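Local coordinates for protein alternansucrase (Leuconostoc mesenteroides, PDB 6HVG) that is a glycoside hydrolase family 70 protein that joins a TIM-barrel-type region to repeats of the choline-binding and putative cell-wall-binding kinds, at residues T319-F322 with M328-G331; R276-P281 with V287-I292; N309-D314 with K338-D343; K1367-D1372 with N1398-N1403. All blocks are in the same frame, centred on the assembly; numbering follows the deposited sequence.

Interaction 1. Residues T319-F322 with M328-G331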
loop_
_atom_site.group_PDB
_atom_site.type_symbol
_atom_site.label_atom_id
_atom_site.label_comp_id
_atom_site.label_asym_id
_atom_site.label_seq_id
_atom_site.Cartn_x
_atom_site.Cartn_y
_atom_site.Cartn_z
ATOM N N THR A 319 16.341 -6.976 39.564
ATOM C CA THR A 319 16.318 -7.794 40.754
ATOM C C THR A 319 17.563 -7.508 41.567
ATOM O O THR A 319 18.632 -7.309 40.998
ATOM C CB THR A 319 16.199 -9.280 40.403
ATOM O OG1 THR A 319 15.110 -9.456 39.480
ATOM C CG2 THR A 319 15.947 -10.108 41.670
ATOM N N PHE A 320 17.404 -7.430 42.888
ATOM C CA PHE A 320 18.522 -7.241 43.817
ATOM C C PHE A 320 18.465 -8.390 44.801
ATOM O O PHE A 320 17.482 -9.122 44.835
ATOM C CB PHE A 320 18.405 -5.923 44.612
ATOM C CG PHE A 320 18.329 -4.702 43.753
ATOM C CD1 PHE A 320 19.441 -3.892 43.574
ATOM C CD2 PHE A 320 17.145 -4.384 43.085
ATOM C CE1 PHE A 320 19.373 -2.789 42.733
ATOM C CE2 PHE A 320 17.065 -3.269 42.262
ATOM C CZ PHE A 320 18.184 -2.473 42.078
ATOM N N TYR A 321 19.513 -8.535 45.596
ATOM C CA TYR A 321 19.479 -9.439 46.740
ATOM C C TYR A 321 19.834 -8.630 47.959
ATOM O O TYR A 321 20.763 -7.837 47.924
ATOM C CB TYR A 321 20.467 -10.620 46.596
ATOM C CG TYR A 321 20.386 -11.564 47.773
ATOM C CD1 TYR A 321 19.459 -12.602 47.795
ATOM C CD2 TYR A 321 21.200 -11.380 48.887
ATOM C CE1 TYR A 321 19.344 -13.446 48.891
ATOM C CE2 TYR A 321 21.105 -12.222 49.987
ATOM C CZ TYR A 321 20.175 -13.255 49.984
ATOM O OH TYR A 321 20.082 -14.072 51.086
ATOM N N PHE A 322 19.103 -8.835 49.048
ATOM C CA PHE A 322 19.330 -8.059 50.257
ATOM C C PHE A 322 19.662 -8.981 51.415
ATOM O O PHE A 322 18.937 -9.939 51.663
ATOM C CB PHE A 322 18.091 -7.213 50.584
ATOM C CG PHE A 322 17.774 -6.162 49.548
ATOM C CD1 PHE A 322 18.444 -4.948 49.541
ATOM C CD2 PHE A 322 16.797 -6.381 48.584
ATOM C CE1 PHE A 322 18.157 -3.978 48.590
ATOM C CE2 PHE A 322 16.506 -5.412 47.632
ATOM C CZ PHE A 322 17.169 -4.200 47.648
ATOM N N MET A 328 21.711 -4.170 50.159
ATOM C CA MET A 328 21.834 -4.838 48.863
ATOM C C MET A 328 23.253 -5.374 48.662
ATOM O O MET A 328 24.239 -4.715 48.997
ATOM C CB MET A 328 21.466 -3.890 47.711
ATOM C CG MET A 328 22.667 -3.336 46.971
ATOM S SD MET A 328 22.257 -2.410 45.496
ATOM C CE MET A 328 23.841 -1.644 45.146
ATOM N N LEU A 329 23.344 -6.575 48.108
ATOM C CA LEU A 329 24.622 -7.200 47.813
ATOM C C LEU A 329 25.103 -6.871 46.396
ATOM O O LEU A 329 24.322 -6.575 45.497
ATOM C CB LEU A 329 24.531 -8.722 48.012
ATOM C CG LEU A 329 24.498 -9.270 49.449
ATOM C CD1 LEU A 329 24.527 -10.790 49.446
ATOM C CD2 LEU A 329 25.652 -8.735 50.282
ATOM N N THR A 330 26.412 -6.960 46.217
ATOM C CA THR A 330 27.088 -6.673 44.950
ATOM C C THR A 330 27.988 -7.855 44.582
ATOM O O THR A 330 28.350 -8.687 45.413
ATOM C CB THR A 330 27.973 -5.405 45.041
ATOM O OG1 THR A 330 28.670 -5.230 43.813
ATOM C CG2 THR A 330 29.022 -5.491 46.173
ATOM N N GLY A 331 28.333 -7.940 43.315
ATOM C CA GLY A 331 29.356 -8.871 42.881
ATOM C C GLY A 331 28.902 -10.315 42.850
ATOM O O GLY A 331 27.709 -10.629 42.865
#
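Met328 gives up the most surface here, and it meets two phenylalanines of strand 319-322. Its CB packs on Phe322, 3.4 Å from CE1, while further out SD comes within 3.7 Å of CD1 of Phe320. The sulfur is 4.9 Å from the centroid of the Phe320 ring and approaches it obliquely, a Met-aromatic contact rather than a centred stack. Leu297 of strand 296-300 touches both Phe320 and Met328, adding to the apolar packing round them.

Tyr321 and Leu329 supply the next largest shares, by backbone and side chain alike. Leu329 N donates to Tyr321 O over 2.9 Å, with an angle of 164° at the hydrogen and the donor nearly in line with the C=O bond. The same oxygen lies 3.3 Å from Met328 CA in a CA-H...O contact, giving the carbonyl two neighbours from consecutive residues. The Tyr321 side chain swings away from its own backbone N (chi1 -178°), which sets the ring alongside Leu329. The two side chains lie side by side and point the same way, and CD2 of Tyr321 touches CD1 of Leu329 at 3.4 Å.

A single backbone bridge, Phe322 with Met328, marks where the chain folds back after the hairpin 310-313/319-322. This strand, turn and return across the aromatic residues fits the repeat architecture of choline-binding and putative cell-wall-binding modules, whose sequence ranges meet at this point.

Interaction 2. Residues R276-P281 with V287-I292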
loop_
_atom_site.group_PDB
_atom_site.type_symbol
_atom_site.label_atom_id
_atom_site.label_comp_id
_atom_site.label_asym_id
_atom_site.label_seq_id
_atom_site.Cartn_x
_atom_site.Cartn_y
_atom_site.Cartn_z
ATOM N N ARG A 276 4.928 -0.148 54.953
ATOM C CA ARG A 276 5.151 0.819 53.876
ATOM C C ARG A 276 5.071 0.149 52.507
ATOM O O ARG A 276 5.892 -0.694 52.218
ATOM C CB ARG A 276 6.544 1.411 54.058
ATOM C CG ARG A 276 6.933 2.476 53.038
ATOM C CD ARG A 276 8.119 3.267 53.556
ATOM N NE ARG A 276 8.529 4.326 52.639
ATOM C CZ ARG A 276 7.947 5.513 52.537
ATOM N NH1 ARG A 276 6.892 5.827 53.282
ATOM N NH2 ARG A 276 8.425 6.394 51.671
ATOM N N ILE A 277 4.078 0.495 51.690
ATOM C CA ILE A 277 3.838 -0.209 50.441
ATOM C C ILE A 277 3.929 0.711 49.236
ATOM O O ILE A 277 3.385 1.807 49.252
ATOM C CB ILE A 277 2.400 -0.773 50.423
ATOM C CG1 ILE A 277 2.149 -1.691 51.616
ATOM C CG2 ILE A 277 2.105 -1.539 49.133
ATOM C CD1 ILE A 277 0.683 -1.929 51.918
ATOM N N TYR A 278 4.538 0.238 48.166
ATOM C CA TYR A 278 4.604 1.019 46.953
ATOM C C TYR A 278 3.449 0.588 46.077
ATOM O O TYR A 278 3.122 -0.606 46.001
ATOM C CB TYR A 278 5.922 0.803 46.227
ATOM C CG TYR A 278 6.147 1.779 45.108
ATOM C CD1 TYR A 278 5.732 1.512 43.795
ATOM C CD2 TYR A 278 6.767 2.983 45.362
ATOM C CE1 TYR A 278 5.955 2.435 42.775
ATOM C CE2 TYR A 278 6.988 3.911 44.357
ATOM C CZ TYR A 278 6.595 3.626 43.071
ATOM O OH TYR A 278 6.833 4.542 42.093
ATOM N N PHE A 279 2.832 1.560 45.415
ATOM C CA PHE A 279 1.731 1.282 44.514
ATOM C C PHE A 279 2.087 1.705 43.113
ATOM O O PHE A 279 2.652 2.782 42.916
ATOM C CB PHE A 279 0.476 2.002 44.981
ATOM C CG PHE A 279 -0.004 1.539 46.317
ATOM C CD1 PHE A 279 -0.881 0.486 46.400
ATOM C CD2 PHE A 279 0.449 2.133 47.491
ATOM C CE1 PHE A 279 -1.311 0.027 47.623
ATOM C CE2 PHE A 279 0.016 1.684 48.727
ATOM C CZ PHE A 279 -0.863 0.618 48.792
ATOM N N ALA A 280 1.740 0.870 42.140
ATOM C CA ALA A 280 2.182 1.053 40.759
ATOM C C ALA A 280 1.629 2.311 40.059
ATOM O O ALA A 280 0.547 2.788 40.398
ATOM C CB ALA A 280 1.826 -0.175 39.953
ATOM N N PRO A 281 2.389 2.855 39.089
ATOM C CA PRO A 281 2.053 4.106 38.423
ATOM C C PRO A 281 0.729 4.181 37.698
ATOM O O PRO A 281 0.089 5.250 37.716
ATOM C CB PRO A 281 3.172 4.260 37.395
ATOM C CG PRO A 281 4.344 3.662 38.061
ATOM C CD PRO A 281 3.821 2.539 38.912
ATOM N N VAL A 287 3.233 -3.514 44.729
ATOM C CA VAL A 287 4.364 -4.181 44.119
ATOM C C VAL A 287 5.607 -3.921 44.931
ATOM O O VAL A 287 5.714 -2.922 45.644
ATOM C CB VAL A 287 4.620 -3.701 42.688
ATOM C CG1 VAL A 287 3.509 -4.155 41.760
ATOM C CG2 VAL A 287 4.780 -2.179 42.650
ATOM N N ALA A 288 6.548 -4.842 44.816
ATOM C CA ALA A 288 7.826 -4.684 45.451
ATOM C C ALA A 288 8.536 -3.479 44.817
ATOM O O ALA A 288 8.466 -3.235 43.596
ATOM C CB ALA A 288 8.667 -5.947 45.299
ATOM N N ASN A 289 9.228 -2.729 45.660
ATOM C CA ASN A 289 9.988 -1.596 45.196
ATOM C C ASN A 289 11.128 -1.318 46.139
ATOM O O ASN A 289 11.158 -1.776 47.293
ATOM C CB ASN A 289 9.093 -0.360 45.078
ATOM C CG ASN A 289 9.576 0.635 44.038
ATOM O OD1 ASN A 289 10.162 0.253 43.023
ATOM N ND2 ASN A 289 9.344 1.912 44.289
ATOM N N THR A 290 12.096 -0.572 45.625
ATOM C CA THR A 290 13.260 -0.189 46.398
ATOM C C THR A 290 13.298 1.313 46.503
ATOM O O THR A 290 12.921 2.018 45.579
ATOM C CB THR A 290 14.546 -0.684 45.721
ATOM O OG1 THR A 290 14.682 -0.063 44.427
ATOM C CG2 THR A 290 14.500 -2.210 45.556
ATOM N N GLU A 291 13.755 1.797 47.639
ATOM C CA GLU A 291 13.960 3.219 47.808
ATOM C C GLU A 291 15.288 3.397 48.499
ATOM O O GLU A 291 15.834 2.456 49.093
ATOM C CB GLU A 291 12.835 3.831 48.634
ATOM C CG GLU A 291 12.929 3.527 50.115
ATOM C CD GLU A 291 11.687 3.934 50.873
ATOM O OE1 GLU A 291 11.127 4.995 50.526
ATOM O OE2 GLU A 291 11.279 3.191 51.803
ATOM N N ILE A 292 15.786 4.623 48.440
ATOM C CA ILE A 292 17.068 4.929 49.050
ATOM C C ILE A 292 16.829 5.549 50.430
ATOM O O ILE A 292 16.323 6.657 50.552
ATOM C CB ILE A 292 17.992 5.764 48.128
ATOM C CG1 ILE A 292 19.151 6.356 48.940
ATOM C CG2 ILE A 292 17.217 6.843 47.382
ATOM C CD1 ILE A 292 20.353 6.729 48.098
#
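Tyr278 lies against Asn289, and its side chain can be traced outward from the backbone. CG points away from the backbone N (chi1 -169°), and CB is 3.6 Å from CB of Asn289. CG, CD2 and CE2 lie under the amide nitrogen, ND2 of Asn289, which stands 2.9 Å above the ring plane, displaced toward the rim on the CD2-CE2 side. Ring and amide planes differ by 49°, a tilted approach and not a parallel stack. CD1 also meets CG2 of Val287 at the ring edge, 4.0 Å away. Further out, CE1 and CZ still face ND2 of Asn289, CZ at 3.5 Å. The other end of the amide is held by a hydrogen bond from Val315 N to Asn289 OD1.

The setting is a splayed hairpin, strand 277-279 against strand 286-293 with the touching segments 116° apart, in a four-stranded antiparallel sheet consistent with the hairpin architecture of choline-binding-type repeats. A single N-H...O link runs from Val287 N to Tyr278 O over 3.2 Å. At the other end of the contact Arg276 grips Glu291 side-on, by a salt bridge with NE 3.1 Å from OE2 and a second bond from NH2 to OE1 of 3.3 Å. Both oxygens use their syn lone pairs, and guanidinium and carboxylate are nearly coplanar. Each ion has a further partner: Arg276 NH1 pairs with Asp271, and Glu291 OE2 with Arg300.

Interaction 3. Residues N309-D314 with K338-D343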
loop_
_atom_site.group_PDB
_atom_site.type_symbol
_atom_site.label_atom_id
_atom_site.label_comp_id
_atom_site.label_asym_id
_atom_site.label_seq_id
_atom_site.Cartn_x
_atom_site.Cartn_y
_atom_site.Cartn_z
ATOM N N ASN A 309 17.404 -11.040 53.689
ATOM C CA ASN A 309 17.841 -12.364 53.239
ATOM C C ASN A 309 16.955 -12.882 52.129
ATOM O O ASN A 309 16.279 -13.864 52.311
ATOM C CB ASN A 309 17.894 -13.347 54.414
ATOM C CG ASN A 309 18.799 -12.858 55.531
ATOM O OD1 ASN A 309 20.004 -12.689 55.345
ATOM N ND2 ASN A 309 18.215 -12.619 56.693
ATOM N N ALA A 310 16.969 -12.197 50.985
ATOM C CA ALA A 310 16.137 -12.563 49.844
ATOM C C ALA A 310 16.369 -11.673 48.623
ATOM O O ALA A 310 16.929 -10.569 48.719
ATOM C CB ALA A 310 14.663 -12.500 50.245
ATOM N N PHE A 311 15.882 -12.180 47.487
ATOM C CA PHE A 311 15.800 -11.446 46.242
ATOM C C PHE A 311 14.492 -10.651 46.218
ATOM O O PHE A 311 13.439 -11.184 46.554
ATOM C CB PHE A 311 15.755 -12.395 45.041
ATOM C CG PHE A 311 17.055 -13.042 44.715
ATOM C CD1 PHE A 311 17.289 -14.363 45.064
ATOM C CD2 PHE A 311 18.043 -12.343 44.032
ATOM C CE1 PHE A 311 18.484 -14.973 44.751
ATOM C CE2 PHE A 311 19.255 -12.953 43.718
ATOM C CZ PHE A 311 19.473 -14.269 44.081
ATOM N N SER A 312 14.559 -9.401 45.762
ATOM C CA SER A 312 13.363 -8.552 45.581
ATOM C C SER A 312 13.578 -7.586 44.427
ATOM O O SER A 312 14.683 -7.078 44.241
ATOM C CB SER A 312 13.026 -7.752 46.853
ATOM O OG SER A 312 12.091 -6.723 46.561
ATOM N N LYS A 313 12.530 -7.316 43.660
ATOM C CA LYS A 313 12.651 -6.389 42.541
ATOM C C LYS A 313 12.366 -4.908 42.870
ATOM O O LYS A 313 11.964 -4.554 43.998
ATOM C CB LYS A 313 11.693 -6.809 41.445
ATOM C CG LYS A 313 11.934 -8.163 40.839
ATOM C CD LYS A 313 11.238 -8.242 39.488
ATOM C CE LYS A 313 11.168 -9.664 38.972
ATOM N NZ LYS A 313 10.907 -9.673 37.507
ATOM N N ASP A 314 12.586 -4.063 41.854
ATOM C CA ASP A 314 12.046 -2.704 41.806
ATOM C C ASP A 314 11.102 -2.521 40.591
ATOM O O ASP A 314 11.050 -3.356 39.690
ATOM C CB ASP A 314 13.196 -1.652 41.840
ATOM C CG ASP A 314 14.035 -1.590 40.553
ATOM O OD1 ASP A 314 15.113 -0.967 40.591
ATOM O OD2 ASP A 314 13.636 -2.128 39.507
ATOM N N LYS A 338 23.949 -22.074 45.265
ATOM C CA LYS A 338 23.962 -21.589 43.889
ATOM C C LYS A 338 24.622 -20.226 43.812
ATOM O O LYS A 338 24.561 -19.447 44.770
ATOM C CB LYS A 338 22.543 -21.503 43.348
ATOM C CG LYS A 338 21.921 -22.836 42.988
ATOM C CD LYS A 338 20.442 -22.838 43.323
ATOM C CE LYS A 338 19.745 -24.071 42.814
ATOM N NZ LYS A 338 19.504 -23.922 41.355
ATOM N N THR A 339 25.250 -19.957 42.668
ATOM C CA THR A 339 26.054 -18.762 42.468
ATOM C C THR A 339 25.405 -17.833 41.442
ATOM O O THR A 339 25.039 -18.231 40.342
ATOM C CB THR A 339 27.483 -19.128 42.032
ATOM O OG1 THR A 339 28.041 -20.026 42.997
ATOM C CG2 THR A 339 28.368 -17.893 41.937
ATOM N N TYR A 340 25.252 -16.580 41.849
ATOM C CA TYR A 340 24.627 -15.549 41.051
ATOM C C TYR A 340 25.624 -14.418 40.873
ATOM O O TYR A 340 26.503 -14.253 41.716
ATOM C CB TYR A 340 23.391 -15.033 41.803
ATOM C CG TYR A 340 22.375 -16.091 42.135
ATOM C CD1 TYR A 340 21.383 -16.429 41.222
ATOM C CD2 TYR A 340 22.389 -16.729 43.360
ATOM C CE1 TYR A 340 20.432 -17.389 41.523
ATOM C CE2 TYR A 340 21.432 -17.678 43.689
ATOM C CZ TYR A 340 20.456 -18.004 42.770
ATOM O OH TYR A 340 19.526 -18.957 43.055
ATOM N N TYR A 341 25.483 -13.662 39.789
ATOM C CA TYR A 341 26.348 -12.537 39.551
ATOM C C TYR A 341 25.553 -11.248 39.602
ATOM O O TYR A 341 24.648 -11.052 38.820
ATOM C CB TYR A 341 27.084 -12.673 38.219
ATOM C CG TYR A 341 27.731 -11.377 37.757
ATOM C CD1 TYR A 341 28.700 -10.760 38.526
ATOM C CD2 TYR A 341 27.359 -10.781 36.555
ATOM C CE1 TYR A 341 29.296 -9.588 38.105
ATOM C CE2 TYR A 341 27.923 -9.605 36.131
ATOM C CZ TYR A 341 28.899 -9.007 36.905
ATOM O OH TYR A 341 29.467 -7.830 36.457
ATOM N N LEU A 342 25.921 -10.357 40.510
ATOM C CA LEU A 342 25.281 -9.054 40.610
ATOM C C LEU A 342 26.270 -8.008 40.139
ATOM O O LEU A 342 27.434 -8.021 40.511
ATOM C CB LEU A 342 24.863 -8.764 42.053
ATOM C CG LEU A 342 24.030 -9.886 42.728
ATOM C CD1 LEU A 342 24.229 -9.931 44.220
ATOM C CD2 LEU A 342 22.541 -9.749 42.463
ATOM N N ASP A 343 25.816 -7.085 39.306
ATOM C CA ASP A 343 26.714 -6.063 38.775
ATOM C C ASP A 343 26.945 -4.936 39.781
ATOM O O ASP A 343 26.442 -4.996 40.906
ATOM C CB ASP A 343 26.225 -5.529 37.415
ATOM C CG ASP A 343 25.016 -4.644 37.518
ATOM O OD1 ASP A 343 24.591 -4.299 38.632
ATOM O OD2 ASP A 343 24.508 -4.258 36.458
#
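Phe311 drives the edge of its ring into the face of Tyr340, a T-shaped aromatic pair that makes up nearly all of the contact. The ring centroids are 5.0 Å apart and the planes meet at 72°. The leading atom is CZ of Phe311, which stands 3.7 Å above the Tyr340 plane and over its centre; its distances to CD2 and CG of Tyr340 are both 3.9 Å. In both residues CG is turned anti to the carbonyl carbon (chi1 -74° for Phe311, -57° for Tyr340), and the two rings reach toward each other from backbones whose nearest CA atoms are 11.0 Å apart.

Among apolar neighbours, Ile335 of strand 333-335 touches both rings, and Tyr321 adds a second edge-to-face partner for Phe311. The aromatics therefore fill the space between two successive two-stranded hairpins, 310-313/319-322 and 333-335/338-342, an arrangement that fits the serial hairpins of choline-binding-type repeats.

No hydrogen bond crosses this contact. In the first hairpin Ala310 bonds by its backbone with Phe322 and Ser312 with Phe320; strand 338-342 bonds with Gln333 through Tyr340 and also outside its hairpin, Thr339 with Gly370 and Tyr341 with Arg349. Asn309 and Ala310 both face Phe322, forming a G1 beta bulge. At the other end of that strand Asp314 OD2 accepts from the backbone N of both Gly317 and Asn318.

Interaction 4. Residues K1367-D1372 with N1398-N1403; sequences KGFGTD and NFYHLN
Phe1369 and Tyr1400 meet because each carries CG beside its own backbone N and opposite its carbonyl carbon, with chi1 of -68° and -45°. These rotations point the rings at one another across a wide gap: the CA atoms of the two residues, the nearest pair between the segments, are 10.7 Å apart. The result is an edge-to-face pair, with centroids 4.8 Å apart and planes inclined at 59°, so it is tilted well away from a perpendicular T. CZ of Phe1369 does most of the touching. It lies over one face of Tyr1400, 3.6 Å above the plane and offset toward the rim, where CD2 of Tyr1400 is its closest neighbour at 3.7 Å. Beside it CE1 of Phe1369 reaches CE2 of Tyr1400 at 4.1 Å, extending the overlap along that same side of the tyrosine ring. No hydrogen bond crosses between the segments, and the contact rests mainly on the two aromatic groups.

Just before the phenylalanine, Lys1367 and Gly1368 both face Phe1380 in a G1 beta bulge. The arrangement fits a repeat module of the putative cell-wall-binding kind, in which aromatic residues pack between consecutive hairpins. Here the hairpins are 1368-1371/1377-1380 and 1390-1393/1399-1402. Tyr1379 adds a further edge-to-face partner to Phe1369, Ile1392 of strand 1390-1393 touches Tyr1400, and backbone hydrogen bonds between Ala353 and both Phe1369 and Thr1371 join strand 1368-1371 to strand 352-355.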
loop_
_atom_site.group_PDB
_atom_site.type_symbol
_atom_site.label_atom_id
_atom_site.label_comp_id
_atom_site.label_asym_id
_atom_site.label_seq_id
_atom_site.Cartn_x
_atom_site.Cartn_y
_atom_site.Cartn_z
ATOM N N LYS A 1367 20.818 -13.071 22.827
ATOM C CA LYS A 1367 20.055 -12.038 23.528
ATOM C C LYS A 1367 20.686 -11.793 24.903
ATOM O O LYS A 1367 20.006 -11.745 25.920
ATOM C CB LYS A 1367 18.564 -12.441 23.625
ATOM C CG LYS A 1367 17.601 -11.263 23.681
ATOM C CD LYS A 1367 16.149 -11.673 23.941
ATOM C CE LYS A 1367 15.240 -10.447 23.992
ATOM N NZ LYS A 1367 15.184 -9.749 22.670
ATOM N N GLY A 1368 21.998 -11.603 24.919
ATOM C CA GLY A 1368 22.705 -11.453 26.188
ATOM C C GLY A 1368 24.170 -11.081 26.084
ATOM O O GLY A 1368 24.758 -11.102 24.997
ATOM N N PHE A 1369 24.750 -10.735 27.223
ATOM C CA PHE A 1369 26.112 -10.267 27.258
ATOM C C PHE A 1369 27.105 -11.395 27.482
ATOM O O PHE A 1369 26.837 -12.314 28.246
ATOM C CB PHE A 1369 26.276 -9.191 28.338
ATOM C CG PHE A 1369 25.561 -7.903 28.023
ATOM C CD1 PHE A 1369 24.251 -7.724 28.446
ATOM C CD2 PHE A 1369 26.192 -6.860 27.324
ATOM C CE1 PHE A 1369 23.581 -6.548 28.190
ATOM C CE2 PHE A 1369 25.518 -5.682 27.067
ATOM C CZ PHE A 1369 24.210 -5.540 27.488
ATOM N N GLY A 1370 28.270 -11.293 26.837
ATOM C CA GLY A 1370 29.280 -12.350 26.887
ATOM C C GLY A 1370 30.650 -11.787 27.089
ATOM O O GLY A 1370 31.064 -10.916 26.333
ATOM N N THR A 1371 31.348 -12.266 28.114
ATOM C CA THR A 1371 32.692 -11.787 28.435
ATOM C C THR A 1371 33.717 -12.614 27.681
ATOM O O THR A 1371 33.591 -13.827 27.624
ATOM C CB THR A 1371 32.994 -11.894 29.944
ATOM O OG1 THR A 1371 31.885 -11.378 30.687
ATOM C CG2 THR A 1371 34.227 -11.083 30.309
ATOM N N ASP A 1372 34.721 -11.951 27.103
ATOM C CA ASP A 1372 35.834 -12.644 26.454
ATOM C C ASP A 1372 36.890 -13.020 27.490
ATOM O O ASP A 1372 36.718 -12.753 28.677
ATOM C CB ASP A 1372 36.412 -11.826 25.273
ATOM C CG ASP A 1372 37.321 -10.687 25.712
ATOM O OD1 ASP A 1372 36.999 -9.965 26.683
ATOM O OD2 ASP A 1372 38.349 -10.473 25.050
ATOM N N ASN A 1398 17.638 -0.043 31.602
ATOM C CA ASN A 1398 19.095 0.038 31.559
ATOM C C ASN A 1398 19.558 0.283 30.129
ATOM O O ASN A 1398 19.073 -0.352 29.184
ATOM C CB ASN A 1398 19.738 -1.236 32.101
ATOM C CG ASN A 1398 19.478 -1.428 33.574
ATOM O OD1 ASN A 1398 18.634 -2.230 33.951
ATOM N ND2 ASN A 1398 20.178 -0.679 34.415
ATOM N N PHE A 1399 20.478 1.229 29.964
ATOM C CA PHE A 1399 20.992 1.540 28.637
ATOM C C PHE A 1399 22.455 1.138 28.544
ATOM O O PHE A 1399 23.207 1.269 29.501
ATOM C CB PHE A 1399 20.748 3.024 28.301
ATOM C CG PHE A 1399 19.391 3.283 27.684
ATOM C CD1 PHE A 1399 19.235 3.352 26.291
ATOM C CD2 PHE A 1399 18.262 3.390 28.474
ATOM C CE1 PHE A 1399 17.983 3.545 25.709
ATOM C CE2 PHE A 1399 17.003 3.573 27.902
ATOM C CZ PHE A 1399 16.865 3.655 26.522
ATOM N N TYR A 1400 22.844 0.580 27.403
ATOM C CA TYR A 1400 24.257 0.253 27.141
ATOM C C TYR A 1400 24.637 0.711 25.739
ATOM O O TYR A 1400 23.765 0.911 24.879
ATOM C CB TYR A 1400 24.504 -1.246 27.271
ATOM C CG TYR A 1400 23.870 -1.914 28.478
ATOM C CD1 TYR A 1400 24.590 -2.103 29.671
ATOM C CD2 TYR A 1400 22.564 -2.395 28.423
ATOM C CE1 TYR A 1400 24.018 -2.760 30.759
ATOM C CE2 TYR A 1400 21.986 -3.034 29.514
ATOM C CZ TYR A 1400 22.706 -3.210 30.673
ATOM O OH TYR A 1400 22.111 -3.855 31.738
ATOM N N HIS A 1401 25.932 0.912 25.526
ATOM C CA HIS A 1401 26.446 1.285 24.211
ATOM C C HIS A 1401 27.498 0.286 23.785
ATOM O O HIS A 1401 28.331 -0.138 24.594
ATOM C CB HIS A 1401 27.035 2.697 24.192
ATOM C CG HIS A 1401 27.741 3.033 22.909
ATOM N ND1 HIS A 1401 29.116 3.034 22.774
ATOM C CD2 HIS A 1401 27.242 3.337 21.684
ATOM C CE1 HIS A 1401 29.429 3.351 21.526
ATOM N NE2 HIS A 1401 28.309 3.538 20.846
ATOM N N LEU A 1402 27.455 -0.065 22.509
ATOM C CA LEU A 1402 28.439 -0.943 21.941
ATOM C C LEU A 1402 29.242 -0.182 20.905
ATOM O O LEU A 1402 28.693 0.397 19.949
ATOM C CB LEU A 1402 27.776 -2.185 21.356
ATOM C CG LEU A 1402 26.907 -2.893 22.398
ATOM C CD1 LEU A 1402 25.790 -3.683 21.734
ATOM C CD2 LEU A 1402 27.796 -3.746 23.288
ATOM N N ASN A 1403 30.555 -0.176 21.126
ATOM C CA ASN A 1403 31.523 0.503 20.263
ATOM C C ASN A 1403 31.526 -0.149 18.888
ATOM O O ASN A 1403 30.773 -1.106 18.642
ATOM C CB ASN A 1403 32.904 0.458 20.914
ATOM C CG ASN A 1403 33.040 1.455 22.061
ATOM O OD1 ASN A 1403 32.355 2.476 22.103
ATOM N ND2 ASN A 1403 33.925 1.156 23.004
#

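Interaction 2 comes first along the chain, interaction 1 is nested in the loop closed by interaction 3, and interaction 4 follows some thousand residues later. Interactions 1 and 3 share the sheet of strands 310-313 and 319-322, with centres about 5 Å apart. Interaction 2 lies about 17 Å from interaction 1, touching it through Thr290 and Phe322. The family 70 range lies in sequence between interactions 1 to 3 and interaction 4, yet the nearest atoms of interactions 3 and 4 are about 5 Å apart, so repeats from both ends of the chain lie together. Both pair a phenylalanine edge with a tyrosine face between successive hairpins, though at different tilts.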